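PDB 4ECO: uncharacterized protein from Bacteroides eggerthii DSM 20697, which is of unknown function but, as a leucine-rich repeat protein, probably binds other proteins. Local coordinates for residues A[519-524]-A[542-547]; A[553-558]-A[571-576]; A[273-278]-A[301-306]; A[243-248]-A[269-274]; A[378-383]-A[403-408]. One frame throughout, in Å; residues are numbered along the deposited sequence.

Interaction 1. Residues A[519-524]-A[542-547]; sequences DLSYNS and GIRNQR
Gln546 packs against the loop 520-524 at the position where the preceding turn of this leucine-rich repeat solenoid carries Asn523, so Gln546 probably takes the place of the ladder asparagine beyond the parallel strands ending at Asp519 and Gly542. From CB, which lies 3.9 Å from Asn523 O, the chain bends about the CB-CG bond (chi2 -58°) and folds its amide under the neighbouring loop. CD passes the backbone of Asn523. OE1 rests 3.3 Å from Asn523 CB and accepts from the backbone N of Phe525, while NE2 donates to Leu520 O at 3.1 Å and to Arg544 O at 2.9 Å. Asn523 ND2 reaches Leu520 O from the opposite face of that carbonyl, and its OD1 takes Leu500 N one turn further back. With an alanine at Gln546, Leu520 O and Arg544 O would each probably lose a donor and Phe525 N its acceptor. The Asn545 amide stacks over one face of the Tyr522 ring, the planes 9° apart, and Tyr522 N gives to Arg544 O at 2.8 Å. At the far end Ser524 OG donates to Arg547 O, 2.9 Å away and in the plane of that carbonyl.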
# COMPACT_ATOMS: atom_id res chain seq x y z
N ASP A 519 -13.83 14.72 -16.88
CA ASP A 519 -13.57 13.86 -18.01
C ASP A 519 -14.78 12.98 -18.30
O ASP A 519 -15.12 12.12 -17.52
CB ASP A 519 -12.31 13.02 -17.83
CG ASP A 519 -11.69 12.56 -19.14
OD1 ASP A 519 -12.45 12.39 -20.13
OD2 ASP A 519 -10.46 12.36 -19.17
N LEU A 520 -15.44 13.26 -19.40
CA LEU A 520 -16.62 12.54 -19.88
C LEU A 520 -16.27 11.68 -21.10
O LEU A 520 -17.16 11.26 -21.84
CB LEU A 520 -17.74 13.55 -20.24
CG LEU A 520 -18.16 14.56 -19.16
CD1 LEU A 520 -18.95 15.67 -19.75
CD2 LEU A 520 -18.92 13.89 -18.03
N SER A 521 -14.96 11.41 -21.31
CA SER A 521 -14.52 10.61 -22.44
C SER A 521 -15.08 9.20 -22.33
O SER A 521 -15.17 8.65 -21.21
CB SER A 521 -13.00 10.58 -22.52
OG SER A 521 -12.49 11.84 -22.89
N TYR A 522 -15.48 8.64 -23.50
CA TYR A 522 -16.05 7.29 -23.63
C TYR A 522 -17.41 7.23 -22.96
O TYR A 522 -17.62 6.53 -21.97
CB TYR A 522 -15.12 6.22 -23.05
CG TYR A 522 -13.82 6.15 -23.82
CD1 TYR A 522 -13.72 5.37 -24.96
CD2 TYR A 522 -12.70 6.88 -23.41
CE1 TYR A 522 -12.52 5.28 -25.66
CE2 TYR A 522 -11.50 6.81 -24.12
CZ TYR A 522 -11.43 6.02 -25.27
OH TYR A 522 -10.28 5.89 -26.02
N ASN A 523 -18.35 7.97 -23.55
CA ASN A 523 -19.71 8.05 -23.09
C ASN A 523 -20.64 8.12 -24.32
O ASN A 523 -20.22 7.75 -25.42
CB ASN A 523 -19.89 9.22 -22.12
CG ASN A 523 -19.65 8.80 -20.69
OD1 ASN A 523 -20.44 8.06 -20.11
ND2 ASN A 523 -18.55 9.24 -20.10
N SER A 524 -21.90 8.52 -24.14
CA SER A 524 -22.84 8.44 -25.25
C SER A 524 -23.55 9.76 -25.55
O SER A 524 -24.64 9.73 -26.11
CB SER A 524 -23.88 7.36 -24.94
OG SER A 524 -23.22 6.14 -24.65
N GLY A 542 -12.77 16.78 -21.10
CA GLY A 542 -12.60 15.60 -21.94
C GLY A 542 -13.94 15.05 -22.38
O GLY A 542 -14.83 14.83 -21.54
N ILE A 543 -14.10 14.86 -23.70
CA ILE A 543 -15.34 14.35 -24.27
C ILE A 543 -14.97 13.51 -25.52
O ILE A 543 -15.71 13.45 -26.50
CB ILE A 543 -16.40 15.48 -24.54
CG1 ILE A 543 -17.84 14.95 -24.73
CG2 ILE A 543 -15.98 16.58 -25.56
CD1 ILE A 543 -18.73 15.31 -23.66
N ARG A 544 -13.81 12.83 -25.44
CA ARG A 544 -13.31 11.93 -26.49
C ARG A 544 -14.21 10.69 -26.66
O ARG A 544 -14.93 10.31 -25.73
CB ARG A 544 -11.90 11.47 -26.14
CG ARG A 544 -10.76 12.37 -26.64
CD ARG A 544 -9.39 11.70 -26.46
NE ARG A 544 -9.39 10.33 -26.99
CZ ARG A 544 -9.07 9.99 -28.23
NH1 ARG A 544 -8.65 10.91 -29.09
NH2 ARG A 544 -9.13 8.73 -28.62
N ASN A 545 -14.13 10.06 -27.86
CA ASN A 545 -14.77 8.80 -28.28
C ASN A 545 -16.23 8.62 -27.79
O ASN A 545 -16.55 7.62 -27.14
CB ASN A 545 -13.94 7.59 -27.81
CG ASN A 545 -12.56 7.51 -28.40
OD1 ASN A 545 -11.65 8.24 -28.00
ND2 ASN A 545 -12.36 6.62 -29.34
N GLN A 546 -17.13 9.53 -28.16
CA GLN A 546 -18.55 9.37 -27.80
C GLN A 546 -19.21 8.37 -28.76
O GLN A 546 -19.17 8.56 -29.98
CB GLN A 546 -19.31 10.71 -27.80
CG GLN A 546 -18.76 11.75 -26.83
CD GLN A 546 -18.75 11.27 -25.41
OE1 GLN A 546 -19.79 11.14 -24.78
NE2 GLN A 546 -17.57 11.06 -24.87
N ARG A 547 -19.77 7.29 -28.22
CA ARG A 547 -20.39 6.21 -29.00
C ARG A 547 -21.72 5.72 -28.40
O ARG A 547 -21.88 5.76 -27.18
CB ARG A 547 -19.45 4.99 -29.11
CG ARG A 547 -18.09 5.21 -29.77
CD ARG A 547 -18.11 5.46 -31.27
NE ARG A 547 -16.74 5.71 -31.72
CZ ARG A 547 -16.14 6.89 -31.64
NH1 ARG A 547 -16.81 7.95 -31.20
NH2 ARG A 547 -14.89 7.03 -32.03

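Interaction 2. Residues A[553-558]-A[571-576]; sequences RTLREW and LQIGSN
Trp558 brings the six-membered end of its indole against Leu571 and Ile573, with CH2 3.6 Å from Leu571 CD2 and CZ3 3.9 Å from Ile573 CG2. Its CG is anti to the backbone N (chi1 168°), which swings the ring system inward; the indole crosses Ile573 at about a right angle and Leu571 at a slant. At the other end of the indole, NE1 donates to Glu583. Leu555 enters beside this cluster, its CB 3.7 Å from Asn576 OD1, so the leucine flank also borders the asparagine amide. That amide is gripped from several directions: ND2 donates to Ile573 O at 2.8 Å and to Ile543 O of the preceding turn, while OD1 takes Gln546 N and a water that sits 3.1 Å from Leu555 N. Arg553 closes the end of the contact with an extended chain. Its NH1 donates to Asn576 O at 2.7 Å, the oxygen lying at the edge of the guanidinium and in its plane, and Ser575 OG stands over one face. Asp596 pairs with NH2 of the arginine and also takes a bond from Ser575 OG. The contact thus joins the loop 553-558 to the strand and asparagine of the leucine-rich repeat that follows it: carbon packing fills the inside of the solenoid, while the buried amide and the arginine satisfy backbone groups, and Asp596 probably balances the arginine's charge.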
# COMPACT_ATOMS: atom_id res chain seq x y z
N ARG A 553 -20.84 7.21 -33.87
CA ARG A 553 -20.24 8.41 -33.29
C ARG A 553 -21.34 9.42 -33.06
O ARG A 553 -21.85 10.03 -34.02
CB ARG A 553 -19.13 8.97 -34.19
CG ARG A 553 -17.98 8.00 -34.40
CD ARG A 553 -16.79 8.74 -34.93
NE ARG A 553 -15.64 7.85 -35.11
CZ ARG A 553 -14.40 8.28 -35.34
NH1 ARG A 553 -14.13 9.58 -35.40
NH2 ARG A 553 -13.42 7.41 -35.52
N THR A 554 -21.77 9.53 -31.79
CA THR A 554 -22.90 10.36 -31.36
C THR A 554 -22.61 11.86 -31.33
O THR A 554 -23.53 12.61 -31.64
CB THR A 554 -23.38 9.94 -29.97
OG1 THR A 554 -22.26 9.86 -29.07
CG2 THR A 554 -24.13 8.62 -29.97
N LEU A 555 -21.38 12.31 -30.94
CA LEU A 555 -21.11 13.74 -30.80
C LEU A 555 -20.66 14.39 -32.10
O LEU A 555 -19.54 14.21 -32.56
CB LEU A 555 -20.10 14.03 -29.69
CG LEU A 555 -19.99 15.48 -29.23
CD1 LEU A 555 -21.29 15.97 -28.59
CD2 LEU A 555 -18.83 15.64 -28.27
N ARG A 556 -21.58 15.21 -32.65
CA ARG A 556 -21.40 15.94 -33.89
C ARG A 556 -21.35 17.47 -33.62
O ARG A 556 -20.85 18.23 -34.46
CB ARG A 556 -22.53 15.58 -34.89
CG ARG A 556 -22.47 14.10 -35.32
CD ARG A 556 -23.71 13.59 -36.01
NE ARG A 556 -23.75 14.04 -37.40
CZ ARG A 556 -24.85 14.09 -38.14
NH1 ARG A 556 -26.02 13.72 -37.62
NH2 ARG A 556 -24.80 14.52 -39.39
N GLU A 557 -21.80 17.88 -32.40
CA GLU A 557 -21.93 19.26 -31.92
C GLU A 557 -20.65 19.78 -31.22
O GLU A 557 -20.21 19.23 -30.21
CB GLU A 557 -23.13 19.34 -30.92
CG GLU A 557 -23.42 20.71 -30.30
CD GLU A 557 -24.34 20.74 -29.09
OE1 GLU A 557 -25.02 19.71 -28.84
OE2 GLU A 557 -24.39 21.78 -28.40
N TRP A 558 -20.12 20.91 -31.73
CA TRP A 558 -18.99 21.60 -31.11
C TRP A 558 -19.55 22.51 -30.00
O TRP A 558 -20.55 23.20 -30.24
CB TRP A 558 -18.19 22.40 -32.15
CG TRP A 558 -17.19 23.36 -31.54
CD1 TRP A 558 -17.42 24.66 -31.18
CD2 TRP A 558 -15.85 23.06 -31.14
NE1 TRP A 558 -16.30 25.19 -30.59
CE2 TRP A 558 -15.31 24.23 -30.56
CE3 TRP A 558 -15.03 21.92 -31.24
CZ2 TRP A 558 -13.99 24.30 -30.10
CZ3 TRP A 558 -13.71 21.99 -30.79
CH2 TRP A 558 -13.21 23.17 -30.22
N LEU A 571 -8.62 20.99 -23.97
CA LEU A 571 -9.86 20.43 -24.48
C LEU A 571 -9.58 19.21 -25.31
O LEU A 571 -8.89 19.30 -26.33
CB LEU A 571 -10.69 21.44 -25.30
CG LEU A 571 -11.91 20.87 -26.02
CD1 LEU A 571 -12.99 20.36 -25.04
CD2 LEU A 571 -12.49 21.88 -26.98
N GLN A 572 -10.16 18.08 -24.91
CA GLN A 572 -10.04 16.82 -25.63
C GLN A 572 -11.38 16.46 -26.21
O GLN A 572 -12.29 16.14 -25.47
CB GLN A 572 -9.54 15.73 -24.70
CG GLN A 572 -8.17 15.98 -24.09
CD GLN A 572 -7.73 14.79 -23.27
OE1 GLN A 572 -8.46 13.82 -23.09
NE2 GLN A 572 -6.51 14.85 -22.75
N ILE A 573 -11.51 16.56 -27.55
CA ILE A 573 -12.77 16.27 -28.26
C ILE A 573 -12.50 15.32 -29.46
O ILE A 573 -13.34 15.17 -30.35
CB ILE A 573 -13.45 17.62 -28.68
CG1 ILE A 573 -14.94 17.45 -29.02
CG2 ILE A 573 -12.64 18.42 -29.73
CD1 ILE A 573 -15.76 18.73 -28.95
N GLY A 574 -11.34 14.67 -29.45
CA GLY A 574 -10.96 13.75 -30.50
C GLY A 574 -11.80 12.49 -30.59
O GLY A 574 -12.48 12.11 -29.64
N SER A 575 -11.74 11.83 -31.77
CA SER A 575 -12.42 10.58 -32.13
C SER A 575 -13.93 10.71 -31.93
O SER A 575 -14.57 9.92 -31.24
CB SER A 575 -11.84 9.40 -31.34
OG SER A 575 -12.19 8.16 -31.93
N ASN A 576 -14.50 11.74 -32.55
CA ASN A 576 -15.94 12.02 -32.55
C ASN A 576 -16.34 12.28 -34.00
O ASN A 576 -15.64 11.81 -34.92
CB ASN A 576 -16.30 13.20 -31.61
CG ASN A 576 -16.27 12.87 -30.14
OD1 ASN A 576 -17.02 12.04 -29.64
ND2 ASN A 576 -15.46 13.58 -29.38
O HOH W 1 -18.67 10.86 -31.32

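Interaction 3. Residues A[273-278]-A[301-306]; sequences PEMQLI and APVGEK
The flat carboxylate of Glu274 meets the end of the Lys306 side chain with both oxygens, OE1 3.6 Å and OE2 3.7 Å from CE. NZ stands 3.8 Å from OE1, a long salt bridge, so the lysine's methylenes touch the acid more closely than its charge does. Both chains bend at chi2, Glu274 at -69° and Lys306 at -70°, and they cross at a slant. A second flat group, the Gln276 amide, uses its two ends differently: NE2 donates at 2.8 Å to a water that in turn donates to Lys306 O, while OE1 accepts from Arg142. The pyrrolidine ring of Pro273 turns away from 301-306, but the residue's carbonyl O comes within 3.5 Å of Lys306 CG. Beneath these polar groups lies Met275, deposited as selenomethionine, whose CB is 3.7 Å from Val303 CG2. Val303 directs CG2 at it because that methyl is anti to the backbone N, and CE of Met275 bends round to the same methyl. Leu298 of helix 288-300 touches both residues. The contact therefore ties the approach to strand 277-279 to the turn that follows helix 288-300 and leads into strand 309-311, joining adjacent parts of the leucine-rich repeat solenoid. Its chemistry is divided: the buried share is apolar, whereas the outer share relies on a water bridge and a stretched ion pair, which probably adds modest attraction and little directional hold.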
# COMPACT_ATOMS: atom_id res chain seq x y z
N PRO A 273 6.23 -11.64 25.13
CA PRO A 273 5.40 -10.77 25.98
C PRO A 273 5.12 -9.36 25.42
O PRO A 273 4.11 -8.76 25.81
CB PRO A 273 6.25 -10.65 27.26
CG PRO A 273 7.68 -10.84 26.81
CD PRO A 273 7.67 -11.57 25.50
N GLU A 274 6.01 -8.80 24.55
CA GLU A 274 5.87 -7.41 24.15
C GLU A 274 5.98 -7.14 22.63
O GLU A 274 6.22 -5.98 22.25
CB GLU A 274 6.97 -6.59 24.87
CG GLU A 274 6.81 -6.48 26.38
CD GLU A 274 5.63 -5.66 26.88
OE1 GLU A 274 5.12 -4.81 26.11
OE2 GLU A 274 5.25 -5.84 28.06
N MSE A 275 5.73 -8.15 21.78
CA MSE A 275 5.81 -7.97 20.31
C MSE A 275 4.76 -6.94 19.84
O MSE A 275 3.61 -7.02 20.27
CB MSE A 275 5.64 -9.32 19.58
CG MSE A 275 5.71 -9.22 18.06
SE MSE A 275 5.61 -10.95 17.20
CE MSE A 275 3.92 -11.55 17.85
N GLN A 276 5.17 -5.97 19.00
CA GLN A 276 4.32 -4.88 18.48
C GLN A 276 4.12 -5.01 16.98
O GLN A 276 2.99 -4.93 16.51
CB GLN A 276 4.90 -3.49 18.82
CG GLN A 276 5.04 -3.25 20.32
CD GLN A 276 5.50 -1.87 20.68
OE1 GLN A 276 6.46 -1.34 20.15
NE2 GLN A 276 4.88 -1.30 21.70
N LEU A 277 5.21 -5.21 16.23
CA LEU A 277 5.15 -5.41 14.78
C LEU A 277 5.33 -6.90 14.46
O LEU A 277 6.25 -7.56 14.99
CB LEU A 277 6.21 -4.53 14.06
CG LEU A 277 6.30 -4.59 12.52
CD1 LEU A 277 6.86 -3.29 11.96
CD2 LEU A 277 7.16 -5.80 12.04
N ILE A 278 4.48 -7.43 13.57
CA ILE A 278 4.60 -8.81 13.13
C ILE A 278 4.42 -8.85 11.61
O ILE A 278 3.37 -8.47 11.11
CB ILE A 278 3.69 -9.83 13.86
CG1 ILE A 278 3.98 -11.27 13.34
CG2 ILE A 278 2.20 -9.46 13.80
CD1 ILE A 278 3.41 -12.37 14.11
N ALA A 301 -3.46 -14.91 23.06
CA ALA A 301 -2.29 -14.90 23.95
C ALA A 301 -2.08 -13.49 24.54
O ALA A 301 -2.65 -12.53 23.99
CB ALA A 301 -1.04 -15.37 23.20
N PRO A 302 -1.29 -13.31 25.64
CA PRO A 302 -1.12 -11.96 26.22
C PRO A 302 -0.53 -10.94 25.25
O PRO A 302 -0.80 -9.74 25.42
CB PRO A 302 -0.15 -12.19 27.39
CG PRO A 302 -0.40 -13.63 27.78
CD PRO A 302 -0.61 -14.33 26.47
N VAL A 303 0.23 -11.41 24.22
CA VAL A 303 0.87 -10.62 23.17
C VAL A 303 -0.21 -9.95 22.25
O VAL A 303 0.08 -8.90 21.67
CB VAL A 303 1.89 -11.46 22.35
CG1 VAL A 303 1.22 -12.52 21.46
CG2 VAL A 303 2.82 -10.59 21.53
N GLY A 304 -1.41 -10.54 22.17
CA GLY A 304 -2.53 -10.03 21.37
C GLY A 304 -2.87 -8.60 21.70
O GLY A 304 -3.05 -7.75 20.81
N GLU A 305 -2.87 -8.31 23.01
CA GLU A 305 -3.08 -7.00 23.59
C GLU A 305 -1.97 -5.99 23.25
O GLU A 305 -2.16 -4.79 23.48
CB GLU A 305 -3.14 -7.11 25.10
CG GLU A 305 -4.28 -7.92 25.68
CD GLU A 305 -4.30 -7.83 27.19
OE1 GLU A 305 -3.90 -6.77 27.74
OE2 GLU A 305 -4.73 -8.81 27.84
N LYS A 306 -0.79 -6.48 22.78
CA LYS A 306 0.39 -5.63 22.55
C LYS A 306 0.63 -5.31 21.07
O LYS A 306 1.19 -4.25 20.80
CB LYS A 306 1.67 -6.28 23.14
CG LYS A 306 1.66 -6.51 24.66
CD LYS A 306 1.73 -5.22 25.47
CE LYS A 306 1.69 -5.49 26.96
NZ LYS A 306 1.72 -4.22 27.75
O HOH W 2 2.94 -3.03 22.82

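Interaction 4. Residues A[243-248]-A[269-274]; sequences LKWDNL and LKALPE
Trp245 and Asp246, in the short 3-10 turn 245-247, face Leu272, which ends a type I beta turn begun at Leu269, and Pro273 just after it; the CA atoms of Trp245 and Leu272 are 5.6 Å apart. Each turn is closed by its own backbone bonds, and the two segments are linked by a water that donates to Leu248 O and accepts from Glu274 N at 3.0 Å. The Pro273 ring is set among carbonyl oxygens of the other loop: CG lies 3.3 Å from Asp246 O, and CD lies 3.5 Å from both Trp245 O and Leu248 O. Asp246 OD1 rests near the proline's CB, while OD2 pairs with Lys249. With an alanine at Pro273, CG and CD are gone, which would probably open a gap beside those three carbonyls and let the loop 269-274 shift. Trp245 leans on the following turn, its CB 3.8 Å from Ala271 CB and its CE3 3.8 Å from Leu272 CD2. The indole also meets the Phe268 ring, and Leu272 goes on to touch Val254 of strand 253-257. Such stacking of one inter-strand loop on the next, just ahead of parallel strands 253-257 and 277-279, is characteristic of a leucine-rich repeat solenoid.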
# COMPACT_ATOMS: atom_id res chain seq x y z
N LEU A 243 15.92 -20.67 30.42
CA LEU A 243 15.67 -19.63 29.44
C LEU A 243 14.18 -19.63 29.08
O LEU A 243 13.54 -20.69 29.01
CB LEU A 243 16.54 -19.81 28.18
CG LEU A 243 18.06 -19.98 28.37
CD1 LEU A 243 18.69 -20.42 27.08
CD2 LEU A 243 18.73 -18.70 28.84
N LYS A 244 13.62 -18.43 28.92
CA LYS A 244 12.19 -18.28 28.66
C LYS A 244 11.96 -17.19 27.66
O LYS A 244 12.66 -16.17 27.68
CB LYS A 244 11.43 -17.95 29.97
CG LYS A 244 11.31 -19.11 30.95
CD LYS A 244 10.99 -18.64 32.37
CE LYS A 244 10.66 -19.82 33.26
NZ LYS A 244 10.51 -19.45 34.69
N TRP A 245 10.93 -17.37 26.82
CA TRP A 245 10.52 -16.35 25.86
C TRP A 245 9.97 -15.12 26.59
O TRP A 245 10.09 -14.01 26.07
CB TRP A 245 9.50 -16.88 24.86
CG TRP A 245 10.09 -17.79 23.82
CD1 TRP A 245 9.80 -19.11 23.63
CD2 TRP A 245 11.08 -17.45 22.83
NE1 TRP A 245 10.52 -19.61 22.57
CE2 TRP A 245 11.33 -18.62 22.07
CE3 TRP A 245 11.80 -16.28 22.52
CZ2 TRP A 245 12.27 -18.66 21.03
CZ3 TRP A 245 12.72 -16.30 21.47
CH2 TRP A 245 12.93 -17.48 20.73
N ASP A 246 9.45 -15.31 27.82
CA ASP A 246 8.91 -14.23 28.64
C ASP A 246 9.98 -13.20 29.01
O ASP A 246 9.64 -12.04 29.22
CB ASP A 246 8.25 -14.77 29.91
CG ASP A 246 7.42 -13.72 30.64
OD1 ASP A 246 6.44 -13.21 30.05
OD2 ASP A 246 7.77 -13.40 31.81
N ASN A 247 11.26 -13.59 29.04
CA ASN A 247 12.38 -12.72 29.40
C ASN A 247 12.79 -11.75 28.27
O ASN A 247 13.49 -10.77 28.55
CB ASN A 247 13.57 -13.56 29.84
CG ASN A 247 13.30 -14.38 31.06
OD1 ASN A 247 13.63 -15.56 31.10
ND2 ASN A 247 12.65 -13.80 32.07
N LEU A 248 12.33 -11.99 27.02
CA LEU A 248 12.61 -11.11 25.89
C LEU A 248 11.56 -9.97 25.88
O LEU A 248 10.66 -9.88 25.02
CB LEU A 248 12.65 -11.90 24.58
CG LEU A 248 14.04 -12.43 24.17
CD1 LEU A 248 14.59 -13.45 25.20
CD2 LEU A 248 13.99 -13.04 22.79
N LEU A 269 6.25 -17.09 18.62
CA LEU A 269 5.61 -15.79 18.44
C LEU A 269 4.56 -15.55 19.51
O LEU A 269 4.65 -14.53 20.18
CB LEU A 269 5.00 -15.65 17.04
CG LEU A 269 5.96 -15.75 15.85
CD1 LEU A 269 5.21 -16.00 14.57
CD2 LEU A 269 6.82 -14.53 15.73
N LYS A 270 3.62 -16.52 19.74
CA LYS A 270 2.57 -16.35 20.76
C LYS A 270 3.14 -16.37 22.20
O LYS A 270 2.49 -15.85 23.13
CB LYS A 270 1.46 -17.40 20.62
CG LYS A 270 1.90 -18.84 20.73
CD LYS A 270 0.74 -19.75 20.40
CE LYS A 270 1.07 -21.20 20.59
NZ LYS A 270 -0.06 -22.05 20.15
N ALA A 271 4.36 -16.90 22.37
CA ALA A 271 5.06 -16.97 23.65
C ALA A 271 5.76 -15.63 24.02
O ALA A 271 6.22 -15.50 25.15
CB ALA A 271 6.09 -18.10 23.62
N LEU A 272 5.82 -14.65 23.10
CA LEU A 272 6.49 -13.37 23.36
C LEU A 272 5.62 -12.42 24.21
O LEU A 272 4.40 -12.39 24.06
CB LEU A 272 6.90 -12.67 22.04
CG LEU A 272 7.97 -13.37 21.17
CD1 LEU A 272 8.10 -12.69 19.84
CD2 LEU A 272 9.34 -13.45 21.86
N PRO A 273 6.23 -11.64 25.13
CA PRO A 273 5.40 -10.77 25.98
C PRO A 273 5.12 -9.36 25.42
O PRO A 273 4.11 -8.76 25.81
CB PRO A 273 6.25 -10.65 27.26
CG PRO A 273 7.68 -10.84 26.81
CD PRO A 273 7.67 -11.57 25.50
N GLU A 274 6.01 -8.80 24.55
CA GLU A 274 5.87 -7.41 24.15
C GLU A 274 5.98 -7.14 22.63
O GLU A 274 6.22 -5.98 22.25
CB GLU A 274 6.97 -6.59 24.87
CG GLU A 274 6.81 -6.48 26.38
CD GLU A 274 5.63 -5.66 26.88
OE1 GLU A 274 5.12 -4.81 26.11
OE2 GLU A 274 5.25 -5.84 28.06
O HOH W 3 8.62 -9.64 23.29

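Interaction 5. Residues A[378-383]-A[403-408]; sequences QVENLS and VMSAID
Leu382 leans obliquely across two neighbours, its CD1 3.7 Å from SE of Met404 (deposited as selenomethionine) and 3.9 Å from Ile407 CD1. Val379 lies alongside Met404, pointing the same way, with CG1 3.6 Å from SE. The selenium thus touches both the valine and the leucine methyl, while the bend at chi3 (-78°) turns only CE. Leu382 and Ile407 share one face of the pair of strands; Ser383 and Asp408 occupy the other, where Ser383 OG is 3.7 Å from Asp408 CB and the acid's OD1 bonds to Ser410. The strands 381-383 and 406-408 run parallel, 8° apart. Asp408 N donates to Leu382 O at 3.0 Å, and Ser405 N to Glu380 O at 2.7 Å; the bond from Leu382 N to Ala406 O is weak. Adjacent leucine-rich repeats are thus joined twice over, by directional backbone bonds along the strands and by hydrophobic packing of the repeat's core positions, with the polar side chains kept to the opposite face.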
# COMPACT_ATOMS: atom_id res chain seq x y z
N GLN A 378 -4.81 10.26 12.02
CA GLN A 378 -3.60 10.26 11.19
C GLN A 378 -3.78 9.46 9.87
O GLN A 378 -2.82 9.38 9.09
CB GLN A 378 -2.39 9.68 11.98
CG GLN A 378 -2.31 10.02 13.48
CD GLN A 378 -2.50 11.49 13.80
OE1 GLN A 378 -2.02 12.39 13.09
NE2 GLN A 378 -3.23 11.75 14.89
N VAL A 379 -4.99 8.88 9.62
CA VAL A 379 -5.30 8.09 8.41
C VAL A 379 -5.12 8.95 7.16
O VAL A 379 -5.71 10.03 7.04
CB VAL A 379 -6.72 7.49 8.43
CG1 VAL A 379 -7.04 6.78 7.12
CG2 VAL A 379 -6.91 6.55 9.61
N GLU A 380 -4.32 8.46 6.24
CA GLU A 380 -4.11 9.17 4.98
C GLU A 380 -4.96 8.47 3.91
O GLU A 380 -5.97 9.03 3.49
CB GLU A 380 -2.62 9.25 4.58
CG GLU A 380 -2.35 10.33 3.54
CD GLU A 380 -1.07 10.28 2.72
OE1 GLU A 380 -0.29 9.31 2.87
OE2 GLU A 380 -0.86 11.21 1.91
N ASN A 381 -4.58 7.22 3.54
CA ASN A 381 -5.25 6.43 2.51
C ASN A 381 -5.64 5.04 3.00
O ASN A 381 -4.88 4.39 3.75
CB ASN A 381 -4.36 6.28 1.26
CG ASN A 381 -4.07 7.55 0.50
OD1 ASN A 381 -4.95 8.37 0.23
ND2 ASN A 381 -2.84 7.72 0.07
N LEU A 382 -6.83 4.57 2.54
CA LEU A 382 -7.39 3.22 2.80
C LEU A 382 -7.74 2.56 1.50
O LEU A 382 -8.04 3.25 0.51
CB LEU A 382 -8.64 3.24 3.69
CG LEU A 382 -8.59 3.94 5.03
CD1 LEU A 382 -9.97 4.03 5.59
CD2 LEU A 382 -7.62 3.24 5.98
N SER A 383 -7.71 1.21 1.49
CA SER A 383 -8.06 0.47 0.28
C SER A 383 -8.86 -0.80 0.53
O SER A 383 -8.48 -1.68 1.33
CB SER A 383 -6.82 0.10 -0.51
OG SER A 383 -7.25 -0.46 -1.75
N VAL A 403 -9.81 14.71 8.15
CA VAL A 403 -10.21 14.35 6.79
C VAL A 403 -9.12 13.50 6.17
O VAL A 403 -7.96 13.93 6.09
CB VAL A 403 -10.56 15.58 5.90
CG1 VAL A 403 -10.95 15.15 4.47
CG2 VAL A 403 -11.68 16.39 6.52
N MSE A 404 -9.51 12.30 5.73
CA MSE A 404 -8.62 11.36 5.04
C MSE A 404 -8.29 11.88 3.64
O MSE A 404 -9.06 12.68 3.08
CB MSE A 404 -9.28 9.97 4.96
CG MSE A 404 -9.69 9.40 6.34
SE MSE A 404 -10.43 7.60 6.22
CE MSE A 404 -12.19 8.04 5.62
N SER A 405 -7.14 11.47 3.09
CA SER A 405 -6.69 11.90 1.76
C SER A 405 -7.56 11.26 0.67
O SER A 405 -8.22 11.99 -0.07
CB SER A 405 -5.22 11.58 1.54
OG SER A 405 -4.34 12.57 2.05
N ALA A 406 -7.59 9.90 0.58
CA ALA A 406 -8.34 9.16 -0.44
C ALA A 406 -8.72 7.76 0.03
O ALA A 406 -7.96 7.12 0.76
CB ALA A 406 -7.52 9.05 -1.72
N ILE A 407 -9.86 7.25 -0.45
CA ILE A 407 -10.32 5.90 -0.14
C ILE A 407 -10.55 5.16 -1.47
O ILE A 407 -11.10 5.73 -2.41
CB ILE A 407 -11.54 5.91 0.80
CG1 ILE A 407 -11.82 4.53 1.38
CG2 ILE A 407 -12.79 6.58 0.18
CD1 ILE A 407 -12.45 4.61 2.70
N ASP A 408 -10.03 3.94 -1.57
CA ASP A 408 -10.12 3.19 -2.82
C ASP A 408 -11.14 2.08 -2.69
O ASP A 408 -10.95 1.14 -1.90
CB ASP A 408 -8.75 2.62 -3.21
CG ASP A 408 -8.59 2.23 -4.68
OD1 ASP A 408 -9.62 1.98 -5.35
OD2 ASP A 408 -7.44 2.13 -5.14

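How the interactions relate
From the N terminus, interaction 4 comes first, closing the loop that carries strand 253-257. Interaction 3 starts on the residues where it ends, sharing Pro273 and Glu274, and closes the next loop round helix 288-300; the two touch, Val303 packing on Leu272. Interaction 5 follows, its nearest atoms about 16 Å from interaction 3, and joins neighbouring strands nearer the middle of the chain. Interactions 1 and 2 come last, touching, centres 8 Å apart: interaction 1 joins the loops after strands 517-519 and 540-542, and interaction 2 closes the loop running into strand 570-572. No contact nests within or crosses another. Each links nearby turns, so the solenoid is held by successive local joins.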